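Local coordinates for endonuclease IV (Thermus thermophilus, PDB 3AAM), which cleaves phosphodiester bonds at apurinic or apyrimidinic sites in DNA during base excision repair, and also has 3'-5' exonuclease activity, at residues Phe6-Ala11 with Thr249-Glu254; Leu137-Ala142 with Val202-Asp207; Ala150-Leu155 with Leu185-Ala190; His172-Gly177 with Gly225-Gly230; Val195-Val200 with Asp237-Asp242. All blocks are in the same frame, centred on the assembly; numbering follows the deposited sequence.

Contact 1: Phe6-Ala11 with Thr249-Glu254; sequences FHLSIA and TPRGPE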
# COMPACT_ATOMS: atom_id res chain seq x y z
N PHE A 6 -7.51 5.07 5.62
CA PHE A 6 -7.19 5.92 4.48
C PHE A 6 -5.72 6.31 4.54
O PHE A 6 -5.00 5.96 5.47
CB PHE A 6 -7.96 7.25 4.54
CG PHE A 6 -9.45 7.11 4.61
CD1 PHE A 6 -10.13 6.25 3.76
CD2 PHE A 6 -10.17 7.91 5.49
CE1 PHE A 6 -11.52 6.19 3.78
CE2 PHE A 6 -11.56 7.86 5.52
CZ PHE A 6 -12.24 7.00 4.67
N HIS A 7 -5.30 7.05 3.52
CA HIS A 7 -3.96 7.58 3.49
C HIS A 7 -4.13 8.97 4.11
O HIS A 7 -4.91 9.79 3.61
CB HIS A 7 -3.44 7.71 2.06
CG HIS A 7 -2.00 8.09 1.99
ND1 HIS A 7 -1.54 9.34 2.37
CD2 HIS A 7 -0.90 7.37 1.67
CE1 HIS A 7 -0.23 9.37 2.27
NE2 HIS A 7 0.19 8.19 1.84
N LEU A 8 -3.42 9.20 5.20
CA LEU A 8 -3.50 10.46 5.94
C LEU A 8 -2.29 11.35 5.72
O LEU A 8 -1.19 10.87 5.45
CB LEU A 8 -3.65 10.17 7.43
CG LEU A 8 -4.76 9.18 7.82
CD1 LEU A 8 -4.68 8.88 9.31
CD2 LEU A 8 -6.12 9.74 7.44
N SER A 9 -2.50 12.66 5.86
CA SER A 9 -1.44 13.64 5.67
C SER A 9 -0.51 13.76 6.88
O SER A 9 -0.92 13.53 8.02
CB SER A 9 -2.05 15.01 5.38
OG SER A 9 -1.04 16.01 5.34
N ILE A 10 0.74 14.11 6.62
CA ILE A 10 1.72 14.30 7.68
C ILE A 10 2.24 15.72 7.65
O ILE A 10 3.17 16.08 8.38
CB ILE A 10 2.91 13.32 7.56
CG1 ILE A 10 3.66 13.55 6.25
CG2 ILE A 10 2.41 11.88 7.64
CD1 ILE A 10 4.99 12.83 6.18
N ALA A 11 1.65 16.55 6.79
CA ALA A 11 2.07 17.94 6.66
C ALA A 11 1.59 18.75 7.87
O ALA A 11 0.67 18.34 8.58
CB ALA A 11 1.51 18.54 5.38
N THR A 249 -7.81 7.37 -2.12
CA THR A 249 -8.59 8.25 -2.98
C THR A 249 -8.63 9.65 -2.37
O THR A 249 -8.18 9.86 -1.26
CB THR A 249 -10.01 7.71 -3.15
OG1 THR A 249 -10.62 7.58 -1.85
CG2 THR A 249 -9.99 6.36 -3.83
N PRO A 250 -9.17 10.64 -3.11
CA PRO A 250 -9.25 12.01 -2.60
C PRO A 250 -9.84 12.10 -1.20
O PRO A 250 -10.82 11.43 -0.88
CB PRO A 250 -10.09 12.71 -3.66
CG PRO A 250 -9.65 12.02 -4.92
CD PRO A 250 -9.67 10.57 -4.50
N ARG A 251 -9.24 12.96 -0.38
CA ARG A 251 -9.65 13.14 1.01
C ARG A 251 -10.48 14.39 1.25
O ARG A 251 -10.35 15.38 0.55
CB ARG A 251 -8.41 13.18 1.90
CG ARG A 251 -7.53 11.94 1.82
CD ARG A 251 -8.21 10.77 2.52
NE ARG A 251 -8.81 11.21 3.77
CZ ARG A 251 -8.14 11.75 4.78
NH1 ARG A 251 -6.82 11.89 4.71
NH2 ARG A 251 -8.79 12.20 5.84
N GLY A 252 -11.33 14.34 2.28
CA GLY A 252 -12.16 15.48 2.61
C GLY A 252 -13.33 15.04 3.46
O GLY A 252 -13.65 13.85 3.50
N PRO A 253 -14.00 15.96 4.17
CA PRO A 253 -15.13 15.53 4.99
C PRO A 253 -16.21 14.75 4.22
O PRO A 253 -16.66 13.70 4.68
CB PRO A 253 -15.65 16.84 5.57
CG PRO A 253 -14.38 17.63 5.75
CD PRO A 253 -13.66 17.37 4.44
N GLU A 254 -16.60 15.24 3.05
CA GLU A 254 -17.62 14.58 2.24
C GLU A 254 -17.13 13.22 1.73
O GLU A 254 -17.83 12.22 1.84
CB GLU A 254 -18.02 15.46 1.05
CG GLU A 254 -19.04 14.84 0.09
CD GLU A 254 -18.43 13.84 -0.87
OE1 GLU A 254 -17.42 14.17 -1.52
OE2 GLU A 254 -18.96 12.71 -0.97
O HOH W 1 -5.18 13.71 6.25
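At the seam where the TIM barrel closes, Arg251, in the loop after the last strand 244-247, lays its side chain across Phe6, His7 and Leu8 at the end of the first strand 3-6. The guanidinium group has both apolar neighbours over the same face: CB of Phe6 near its NE end and CD2 of Leu8 near its outer end. Leu8 CD2 comes to 3.5 Å from Arg251 NH1 and to 3.9 Å from Arg251 CZ. The Phe6 ring is turned only 19° from the guanidinium plane, with Phe6 CD2 4.0 Å from Arg251 NE. Bends at chi2 and chi3 (-72° and -43°) fold the arginine back toward the first loop. There NH1 of Arg251 gives a weak, strongly bent hydrogen bond to the carbonyl O of His7 at 3.0 Å. NH1 of Arg251 also reaches a water at 2.9 Å, which accepts from the backbone N of Ser9 as well, so the two loops are joined directly and through solvent. The strongest polar partner is Asp256 of helix 253-267, salt-bridged to NH2 of Arg251, which also meets Glu22 of helix 15-26. Replacing Arg251 by an alanine would probably strand Asp256 and Glu22 without their shared cation and uncover the Leu8 methyl. Gly252 sits at the N-cap position of helix 253-267. Such a bridge between first and last beta-alpha loops belongs to barrel closure, at the strand ends that border the metal-binding face.

Contact 2: Leu137-Ala142 with Val202-Asp207; sequences LVENTA and VVHLND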
# COMPACT_ATOMS: atom_id res chain seq x y z
N LEU A 137 6.69 -4.25 1.06
CA LEU A 137 5.63 -4.84 0.25
C LEU A 137 5.69 -4.30 -1.17
O LEU A 137 5.85 -3.10 -1.37
CB LEU A 137 4.26 -4.49 0.85
CG LEU A 137 4.01 -4.87 2.30
CD1 LEU A 137 2.61 -4.46 2.71
CD2 LEU A 137 4.21 -6.37 2.47
N VAL A 138 5.55 -5.18 -2.15
CA VAL A 138 5.54 -4.76 -3.54
C VAL A 138 4.11 -4.91 -4.04
O VAL A 138 3.46 -5.92 -3.78
CB VAL A 138 6.49 -5.62 -4.42
CG1 VAL A 138 7.93 -5.37 -4.01
CG2 VAL A 138 6.15 -7.10 -4.28
N GLU A 139 3.62 -3.89 -4.74
CA GLU A 139 2.25 -3.91 -5.24
C GLU A 139 2.17 -4.49 -6.64
O GLU A 139 3.11 -4.40 -7.42
CB GLU A 139 1.67 -2.49 -5.31
CG GLU A 139 2.18 -1.52 -4.25
CD GLU A 139 1.68 -0.09 -4.47
OE1 GLU A 139 1.62 0.36 -5.64
OE2 GLU A 139 1.38 0.59 -3.47
N ASN A 140 1.02 -5.08 -6.97
CA ASN A 140 0.81 -5.57 -8.32
C ASN A 140 0.43 -4.28 -9.06
O ASN A 140 -0.00 -3.31 -8.43
CB ASN A 140 -0.34 -6.57 -8.38
CG ASN A 140 -1.63 -6.02 -7.80
OD1 ASN A 140 -1.71 -5.74 -6.61
ND2 ASN A 140 -2.64 -5.88 -8.65
N THR A 141 0.60 -4.27 -10.37
CA THR A 141 0.32 -3.07 -11.16
C THR A 141 -0.66 -3.28 -12.30
O THR A 141 -1.06 -4.41 -12.60
CB THR A 141 1.61 -2.50 -11.75
OG1 THR A 141 2.14 -3.42 -12.71
CG2 THR A 141 2.64 -2.27 -10.66
N ALA A 142 -1.05 -2.18 -12.93
CA ALA A 142 -1.97 -2.21 -14.06
C ALA A 142 -1.28 -2.80 -15.29
O ALA A 142 -1.94 -3.22 -16.24
CB ALA A 142 -2.46 -0.80 -14.36
N VAL A 202 -1.40 -6.48 3.38
CA VAL A 202 -2.11 -5.24 3.13
C VAL A 202 -2.77 -5.23 1.76
O VAL A 202 -2.19 -5.70 0.77
CB VAL A 202 -1.16 -4.02 3.22
CG1 VAL A 202 -1.93 -2.74 2.97
CG2 VAL A 202 -0.48 -3.99 4.58
N VAL A 203 -3.98 -4.69 1.71
CA VAL A 203 -4.72 -4.58 0.46
C VAL A 203 -5.06 -3.12 0.20
O VAL A 203 -5.58 -2.44 1.09
CB VAL A 203 -6.05 -5.37 0.52
CG1 VAL A 203 -6.85 -5.12 -0.76
CG2 VAL A 203 -5.79 -6.86 0.71
N HIS A 204 -4.73 -2.63 -0.99
CA HIS A 204 -5.11 -1.26 -1.36
C HIS A 204 -6.43 -1.52 -2.08
O HIS A 204 -6.46 -1.88 -3.26
CB HIS A 204 -4.09 -0.62 -2.30
CG HIS A 204 -2.86 -0.12 -1.62
ND1 HIS A 204 -2.84 0.26 -0.29
CD2 HIS A 204 -1.61 0.12 -2.09
CE1 HIS A 204 -1.63 0.70 0.02
NE2 HIS A 204 -0.87 0.62 -1.05
N LEU A 205 -7.53 -1.35 -1.34
CA LEU A 205 -8.88 -1.61 -1.83
C LEU A 205 -9.45 -0.45 -2.63
O LEU A 205 -10.48 0.12 -2.28
CB LEU A 205 -9.79 -1.94 -0.64
CG LEU A 205 -11.09 -2.70 -0.94
CD1 LEU A 205 -10.77 -4.13 -1.36
CD2 LEU A 205 -11.97 -2.69 0.29
N ASN A 206 -8.77 -0.12 -3.72
CA ASN A 206 -9.18 0.96 -4.60
C ASN A 206 -10.17 0.50 -5.66
O ASN A 206 -10.02 -0.58 -6.22
CB ASN A 206 -7.95 1.52 -5.32
CG ASN A 206 -6.95 2.15 -4.38
OD1 ASN A 206 -5.75 1.89 -4.44
ND2 ASN A 206 -7.45 3.00 -3.49
N ASP A 207 -11.20 1.31 -5.92
CA ASP A 207 -12.11 0.94 -6.99
C ASP A 207 -11.40 1.52 -8.22
O ASP A 207 -10.39 2.21 -8.08
CB ASP A 207 -13.50 1.57 -6.82
CG ASP A 207 -14.56 0.84 -7.64
OD1 ASP A 207 -14.21 0.30 -8.72
OD2 ASP A 207 -15.74 0.80 -7.22
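Leu137, in strand 135-139, points its side chain into the barrel and meets Val202 of strand 202-208, with strand 165-169 lying between the two in the sheet. The methyl CD1 of Leu137 does the touching, 3.6 Å from CG2 of Val202 and 3.8 Å from its CB; the two side chains cross at about a right angle. Two residues on, Glu139 points the same way toward His204. Its CG stands beside the backbone N, at a chi1 of -32° that is well short of a staggered position, and the chain beyond runs extended across the interior. OE2 of Glu139 comes to the edge of the His204 ring, in its plane, and the carboxylate is turned 88° from the imidazole. The other carboxylate oxygen, OE1, lies close to a bound phosphate, probably from the crystallisation liquor. The contact thus changes from purely apolar deep in the barrel to a carboxylate against an imidazole at the strand ends, a polar surround consistent with a pocket that handles phosphate beside the manganese site.

Contact 3: Ala150-Leu155 with Leu185-Ala190; sequences ARFEEL and LGVLDA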
# COMPACT_ATOMS: atom_id res chain seq x y z
N ALA A 150 2.37 -6.96 -13.20
CA ALA A 150 0.96 -7.04 -13.58
C ALA A 150 0.41 -8.42 -13.23
O ALA A 150 -0.72 -8.55 -12.76
CB ALA A 150 0.80 -6.78 -15.08
N ARG A 151 1.21 -9.45 -13.46
CA ARG A 151 0.82 -10.83 -13.18
C ARG A 151 1.23 -11.26 -11.77
O ARG A 151 2.35 -10.99 -11.34
CB ARG A 151 1.46 -11.77 -14.19
CG ARG A 151 0.92 -11.63 -15.60
CD ARG A 151 -0.47 -12.23 -15.71
NE ARG A 151 -0.47 -13.65 -15.38
CZ ARG A 151 -1.56 -14.40 -15.29
NH1 ARG A 151 -2.75 -13.86 -15.49
NH2 ARG A 151 -1.46 -15.69 -14.99
N PHE A 152 0.34 -11.94 -11.07
CA PHE A 152 0.66 -12.39 -9.72
C PHE A 152 1.87 -13.30 -9.73
O PHE A 152 2.68 -13.28 -8.80
CB PHE A 152 -0.54 -13.11 -9.09
CG PHE A 152 -1.76 -12.25 -8.91
CD1 PHE A 152 -1.63 -10.87 -8.72
CD2 PHE A 152 -3.03 -12.81 -8.89
CE1 PHE A 152 -2.76 -10.07 -8.52
CE2 PHE A 152 -4.16 -12.02 -8.69
CZ PHE A 152 -4.02 -10.65 -8.51
N GLU A 153 2.02 -14.10 -10.79
CA GLU A 153 3.17 -15.01 -10.89
C GLU A 153 4.48 -14.25 -10.92
O GLU A 153 5.50 -14.75 -10.43
CB GLU A 153 3.08 -15.88 -12.15
CG GLU A 153 2.06 -17.01 -12.11
CD GLU A 153 0.63 -16.52 -12.21
OE1 GLU A 153 0.42 -15.36 -12.61
OE2 GLU A 153 -0.28 -17.31 -11.89
N GLU A 154 4.47 -13.05 -11.50
CA GLU A 154 5.70 -12.26 -11.56
C GLU A 154 6.04 -11.77 -10.16
O GLU A 154 7.21 -11.75 -9.77
CB GLU A 154 5.55 -11.08 -12.52
CG GLU A 154 6.87 -10.33 -12.72
CD GLU A 154 6.84 -9.38 -13.91
OE1 GLU A 154 6.29 -8.27 -13.78
OE2 GLU A 154 7.37 -9.76 -14.97
N LEU A 155 5.02 -11.36 -9.41
CA LEU A 155 5.24 -10.89 -8.05
C LEU A 155 5.78 -12.03 -7.20
O LEU A 155 6.64 -11.82 -6.35
CB LEU A 155 3.94 -10.38 -7.43
CG LEU A 155 3.44 -9.00 -7.85
CD1 LEU A 155 3.10 -9.01 -9.33
CD2 LEU A 155 2.22 -8.61 -7.02
N LEU A 185 -13.70 -13.59 -6.02
CA LEU A 185 -13.25 -14.81 -5.36
C LEU A 185 -12.19 -15.50 -6.22
O LEU A 185 -11.20 -16.02 -5.70
CB LEU A 185 -14.44 -15.75 -5.14
CG LEU A 185 -14.22 -17.02 -4.33
CD1 LEU A 185 -13.91 -16.66 -2.88
CD2 LEU A 185 -15.46 -17.90 -4.40
N GLY A 186 -12.42 -15.52 -7.53
CA GLY A 186 -11.48 -16.15 -8.44
C GLY A 186 -10.15 -15.42 -8.47
O GLY A 186 -9.09 -16.03 -8.62
N VAL A 187 -10.20 -14.09 -8.36
CA VAL A 187 -8.99 -13.29 -8.36
C VAL A 187 -8.17 -13.61 -7.11
O VAL A 187 -6.95 -13.72 -7.17
CB VAL A 187 -9.31 -11.78 -8.40
CG1 VAL A 187 -8.02 -10.98 -8.27
CG2 VAL A 187 -10.00 -11.43 -9.70
N LEU A 188 -8.85 -13.76 -5.98
CA LEU A 188 -8.14 -14.08 -4.75
C LEU A 188 -7.61 -15.50 -4.81
O LEU A 188 -6.57 -15.80 -4.24
CB LEU A 188 -9.04 -13.89 -3.53
CG LEU A 188 -9.43 -12.44 -3.24
CD1 LEU A 188 -10.32 -12.40 -2.01
CD2 LEU A 188 -8.18 -11.59 -3.02
N ASP A 189 -8.32 -16.39 -5.51
CA ASP A 189 -7.87 -17.77 -5.63
C ASP A 189 -6.57 -17.78 -6.43
O ASP A 189 -5.65 -18.53 -6.13
CB ASP A 189 -8.89 -18.65 -6.36
CG ASP A 189 -10.23 -18.72 -5.64
OD1 ASP A 189 -10.26 -18.61 -4.40
OD2 ASP A 189 -11.25 -18.90 -6.33
N ALA A 190 -6.52 -16.95 -7.47
CA ALA A 190 -5.35 -16.85 -8.33
C ALA A 190 -4.17 -16.29 -7.55
O ALA A 190 -3.04 -16.76 -7.68
CB ALA A 190 -5.66 -15.97 -9.54
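Phe152 makes this helix-to-helix contact, packing the start of helix 152-159 against helix 184-194 on the outer layer of the TIM barrel. Helix 152-159 follows strand 135-139, and helix 184-194 comes after strand 165-169 and the short helix 170-176; the ring also packs on Leu168 of strand 165-169. Phe152 is the first residue of its helix, directly after the N-cap residue Arg151. With CG beside the backbone N (chi1 -62°), the ring is thrown across to the neighbouring helix, where it lies along one turn between Val187 and Ala190. Much of what it touches there is main chain: CE2 of Phe152 is 3.6 Å from O of Val187, and CD2 of Phe152 is 3.9 Å from the backbone atom C of Ala190. The small side chain of Ala190 is consistent with this closeness, its CB standing 4.2 Å from CD2 of Phe152. Leu191 and Ala194 extend the same apolar face further along helix 184-194. Tyr178 stacks on the Phe152 ring and uses its OH in a hydrogen bond with the backbone N of Phe152, occupying an amide at the helix start. Outside the apolar part, Arg151 NH2 and Glu153 OE1 form a salt bridge of 3.1 Å within the first turn. Across the helices, the Phe152 and Val187 side chains cross at about a right angle, CG1 of Val187 4.0 Å from CZ of Phe152.

Contact 4: His172-Gly177 with Gly225-Gly230; sequences HAYAAG and GKIGEG. With MN (manganese (II) ion), chain B.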
# COMPACT_ATOMS: atom_id res chain seq x y z
N HIS A 172 -5.47 -1.85 -9.61
CA HIS A 172 -4.39 -2.28 -10.49
C HIS A 172 -4.71 -3.64 -11.10
O HIS A 172 -4.51 -3.85 -12.30
CB HIS A 172 -3.08 -2.38 -9.72
CG HIS A 172 -2.58 -1.07 -9.21
ND1 HIS A 172 -1.42 -0.96 -8.47
CD2 HIS A 172 -3.07 0.19 -9.32
CE1 HIS A 172 -1.23 0.31 -8.14
NE2 HIS A 172 -2.21 1.03 -8.65
N ALA A 173 -5.20 -4.56 -10.27
CA ALA A 173 -5.53 -5.90 -10.73
C ALA A 173 -6.60 -5.86 -11.82
O ALA A 173 -6.48 -6.51 -12.85
CB ALA A 173 -6.00 -6.76 -9.56
N TYR A 174 -7.64 -5.06 -11.58
CA TYR A 174 -8.73 -4.94 -12.53
C TYR A 174 -8.20 -4.38 -13.85
O TYR A 174 -8.49 -4.90 -14.92
CB TYR A 174 -9.81 -4.01 -11.96
CG TYR A 174 -11.12 -4.04 -12.72
CD1 TYR A 174 -11.86 -5.21 -12.81
CD2 TYR A 174 -11.61 -2.89 -13.33
CE1 TYR A 174 -13.07 -5.24 -13.50
CE2 TYR A 174 -12.82 -2.91 -14.03
CZ TYR A 174 -13.54 -4.09 -14.11
OH TYR A 174 -14.74 -4.12 -14.79
N ALA A 175 -7.40 -3.32 -13.75
CA ALA A 175 -6.83 -2.70 -14.94
C ALA A 175 -5.92 -3.65 -15.71
O ALA A 175 -5.79 -3.54 -16.92
CB ALA A 175 -6.06 -1.44 -14.56
N ALA A 176 -5.31 -4.59 -15.00
CA ALA A 176 -4.41 -5.55 -15.62
C ALA A 176 -5.14 -6.71 -16.29
O ALA A 176 -4.55 -7.41 -17.12
CB ALA A 176 -3.44 -6.08 -14.58
N GLY A 177 -6.40 -6.93 -15.93
CA GLY A 177 -7.15 -8.02 -16.53
C GLY A 177 -7.79 -8.99 -15.56
O GLY A 177 -8.48 -9.93 -15.97
N GLY A 225 -16.65 3.24 -8.66
CA GLY A 225 -15.89 2.78 -9.81
C GLY A 225 -16.55 1.62 -10.55
O GLY A 225 -17.72 1.33 -10.35
N LYS A 226 -15.77 0.95 -11.39
CA LYS A 226 -16.27 -0.16 -12.18
C LYS A 226 -16.28 -1.51 -11.46
O LYS A 226 -16.87 -2.47 -11.94
CB LYS A 226 -15.45 -0.29 -13.47
CG LYS A 226 -15.41 0.99 -14.30
CD LYS A 226 -16.80 1.48 -14.64
CE LYS A 226 -16.75 2.80 -15.41
NZ LYS A 226 -18.11 3.39 -15.58
N ILE A 227 -15.62 -1.58 -10.30
CA ILE A 227 -15.60 -2.83 -9.56
C ILE A 227 -16.82 -2.91 -8.65
O ILE A 227 -17.41 -3.98 -8.48
CB ILE A 227 -14.31 -2.97 -8.72
CG1 ILE A 227 -13.10 -2.85 -9.65
CG2 ILE A 227 -14.30 -4.32 -8.00
CD1 ILE A 227 -11.76 -2.81 -8.94
N GLY A 228 -17.20 -1.77 -8.08
CA GLY A 228 -18.37 -1.71 -7.22
C GLY A 228 -18.39 -2.68 -6.05
O GLY A 228 -17.43 -2.77 -5.29
N GLU A 229 -19.49 -3.42 -5.91
CA GLU A 229 -19.63 -4.36 -4.82
C GLU A 229 -18.62 -5.50 -4.88
O GLU A 229 -18.52 -6.29 -3.94
CB GLU A 229 -21.06 -4.91 -4.78
CG GLU A 229 -22.11 -3.84 -4.46
CD GLU A 229 -22.01 -3.30 -3.05
OE1 GLU A 229 -20.99 -3.55 -2.37
OE2 GLU A 229 -22.95 -2.60 -2.61
N GLY A 230 -17.87 -5.58 -5.97
CA GLY A 230 -16.86 -6.62 -6.07
C GLY A 230 -15.86 -6.43 -4.95
O GLY A 230 -15.31 -7.39 -4.42
MN MN B . -2.55 3.24 -8.54
O HOH W 2 -17.96 -3.11 -14.34
O HOH W 3 -2.31 5.72 -8.89
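Tyr174 and Ile227 form the apolar heart of this contact, their side chains sliding past each other in opposite directions. CG1 of Ile227 lies over one face of the tyrosine ring in a CH-pi contact, 4.0 Å from the centroid and displaced toward the rim, 18° off the normal. CD1 of Ile227 continues back to CB of Tyr174, at 3.8 Å. Beyond it, Lys226 touches the ring with CB alone, 3.8 Å from CE2 of Tyr174, while the rest of its chain leads away. The polar link is looser: a water donates to the carbonyl O of Lys226 (2.7 Å) and makes a weak bond of 3.4 Å with OH of Tyr174. This joins the helix following strand 165-169 of the TIM barrel to the loop before helix 230-235, which makes a type II' turn from Ile227 to Gly230; Asp207 accepts from the amides of Ile227 and Gly228. The same helix carries a metal ligand near its start: His172 NE2 holds the manganese at 2.2 Å, with Asp217, His219 and a water among the further ligands, and the carbonyl O of Asn140 fixes the imidazole's rotation by accepting from ND1. A Schellman motif at Gly177 ends the helix.

Contact 5: Val195-Val200 with Asp237-Asp242; sequences VGLERV and DPRLKD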
# COMPACT_ATOMS: atom_id res chain seq x y z
N VAL A 195 1.01 -16.35 -5.35
CA VAL A 195 1.79 -15.74 -4.28
C VAL A 195 1.59 -16.37 -2.92
O VAL A 195 2.55 -16.62 -2.18
CB VAL A 195 1.46 -14.23 -4.18
CG1 VAL A 195 2.11 -13.61 -2.95
CG2 VAL A 195 1.95 -13.51 -5.44
N GLY A 196 0.33 -16.66 -2.60
CA GLY A 196 -0.01 -17.23 -1.31
C GLY A 196 -0.52 -16.08 -0.48
O GLY A 196 0.22 -15.14 -0.20
N LEU A 197 -1.79 -16.13 -0.09
CA LEU A 197 -2.38 -15.05 0.69
C LEU A 197 -1.71 -14.78 2.03
O LEU A 197 -1.90 -13.70 2.60
CB LEU A 197 -3.87 -15.31 0.88
CG LEU A 197 -4.67 -15.25 -0.43
CD1 LEU A 197 -6.13 -15.57 -0.17
CD2 LEU A 197 -4.54 -13.86 -1.05
N GLU A 198 -0.93 -15.72 2.53
CA GLU A 198 -0.26 -15.50 3.81
C GLU A 198 0.80 -14.41 3.67
O GLU A 198 1.26 -13.84 4.66
CB GLU A 198 0.37 -16.79 4.34
CG GLU A 198 1.44 -17.41 3.46
CD GLU A 198 0.90 -17.97 2.16
OE1 GLU A 198 -0.14 -18.67 2.20
OE2 GLU A 198 1.51 -17.72 1.10
N ARG A 199 1.17 -14.12 2.43
CA ARG A 199 2.18 -13.10 2.15
C ARG A 199 1.55 -11.83 1.58
O ARG A 199 2.22 -11.06 0.88
CB ARG A 199 3.22 -13.64 1.17
CG ARG A 199 3.78 -15.01 1.55
CD ARG A 199 4.42 -15.01 2.93
NE ARG A 199 5.68 -14.27 2.96
CZ ARG A 199 6.52 -14.27 4.00
NH1 ARG A 199 6.23 -14.97 5.09
NH2 ARG A 199 7.65 -13.58 3.95
N VAL A 200 0.27 -11.60 1.87
CA VAL A 200 -0.42 -10.40 1.41
C VAL A 200 -1.06 -9.76 2.64
O VAL A 200 -2.27 -9.87 2.86
CB VAL A 200 -1.53 -10.74 0.39
CG1 VAL A 200 -2.11 -9.45 -0.18
CG2 VAL A 200 -0.98 -11.61 -0.72
N ASP A 237 -13.80 -11.35 2.27
CA ASP A 237 -13.40 -12.73 2.01
C ASP A 237 -12.83 -13.27 3.32
O ASP A 237 -11.96 -12.66 3.93
CB ASP A 237 -12.34 -12.79 0.91
CG ASP A 237 -11.99 -14.21 0.52
OD1 ASP A 237 -11.27 -14.88 1.29
OD2 ASP A 237 -12.45 -14.66 -0.54
N PRO A 238 -13.32 -14.43 3.77
CA PRO A 238 -12.84 -15.02 5.02
C PRO A 238 -11.32 -15.20 5.13
O PRO A 238 -10.77 -15.20 6.23
CB PRO A 238 -13.58 -16.36 5.08
CG PRO A 238 -14.87 -16.04 4.40
CD PRO A 238 -14.41 -15.24 3.20
N ARG A 239 -10.65 -15.35 4.00
CA ARG A 239 -9.21 -15.54 4.00
C ARG A 239 -8.45 -14.25 4.33
O ARG A 239 -7.27 -14.30 4.67
CB ARG A 239 -8.75 -16.07 2.64
CG ARG A 239 -9.26 -17.46 2.32
CD ARG A 239 -9.02 -17.82 0.87
NE ARG A 239 -9.88 -17.06 -0.03
CZ ARG A 239 -9.95 -17.26 -1.35
NH1 ARG A 239 -9.21 -18.20 -1.92
NH2 ARG A 239 -10.77 -16.52 -2.09
N LEU A 240 -9.13 -13.12 4.24
CA LEU A 240 -8.49 -11.83 4.50
C LEU A 240 -9.04 -11.13 5.73
O LEU A 240 -8.75 -9.95 5.96
CB LEU A 240 -8.68 -10.91 3.29
CG LEU A 240 -8.25 -11.45 1.93
CD1 LEU A 240 -8.58 -10.43 0.86
CD2 LEU A 240 -6.75 -11.75 1.94
N LYS A 241 -9.82 -11.84 6.53
CA LYS A 241 -10.44 -11.24 7.71
C LYS A 241 -9.48 -10.58 8.70
O LYS A 241 -9.90 -9.69 9.44
CB LYS A 241 -11.29 -12.28 8.44
CG LYS A 241 -10.51 -13.44 9.03
CD LYS A 241 -11.46 -14.47 9.60
CE LYS A 241 -10.72 -15.68 10.13
NZ LYS A 241 -11.66 -16.70 10.66
N ASP A 242 -8.22 -10.99 8.71
CA ASP A 242 -7.25 -10.41 9.64
C ASP A 242 -6.23 -9.50 8.95
O ASP A 242 -5.17 -9.23 9.50
CB ASP A 242 -6.51 -11.52 10.39
CG ASP A 242 -7.44 -12.43 11.17
OD1 ASP A 242 -8.19 -11.91 12.03
OD2 ASP A 242 -7.43 -13.65 10.93
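Leu197 and Arg239 cross obliquely on the side of the TIM barrel where loops return from the outer helices to the strands. The segment 195-200 leads from helix 184-194 into strand 202-208; the loop segment 237-242 leads from helix 230-235 into strand 244-247. Leu197 points toward the other loop and divides its two methyls. CD1 of Leu197 lies against the aliphatic part of Arg239, 3.8 Å from CD and 3.9 Å from CB of that arginine, and reaches on to its NE at 4.0 Å, over one face of the guanidinium. CD2 of Leu197 instead meets CD2 of Leu240 at 4.3 Å, so the leucine is wedged between an arginine stem and a second leucine. The face that Leu197 meets stays put because the guanidinium is held by its edge. A bend at chi3 of Arg239 (-70°) turns the group back to Asp237, which NE and NH2 grip side-on, one nitrogen to each carboxylate oxygen. The third nitrogen, NH1, forms a salt bridge with Asp189 of helix 184-194, drawing that helix into the same charged cluster. With a methionine in place of Arg239, Asp237 and Asp189 would probably be left without the cation that joins them. OD1 of Asp237 accepts the backbone N of Arg239 on its anti side at 2.8 Å, an Asx turn, and, as part of the salt bridge, NE of Arg239 on its syn side at 2.9 Å.

Contact 2 is the core of the set, inside the barrel, its centre about 6 Å from the centre of the chain; the centres of the other four lie about 15 to 16 Å from it. Contacts 3 and 5 share the surroundings of helix 184-194 and are tied by the Asp189–Arg239 salt bridge, yet contact 3 is apolar while contact 5 sets a leucine beside ion pairs. Contacts 2 and 4 are joined by hydrogen bonds between their segments, placing the polar pocket next to the metal. Contact 1, partly buried, encloses all the others along the chain and, like contact 5, depends on an arginine that pairs with two carboxylates.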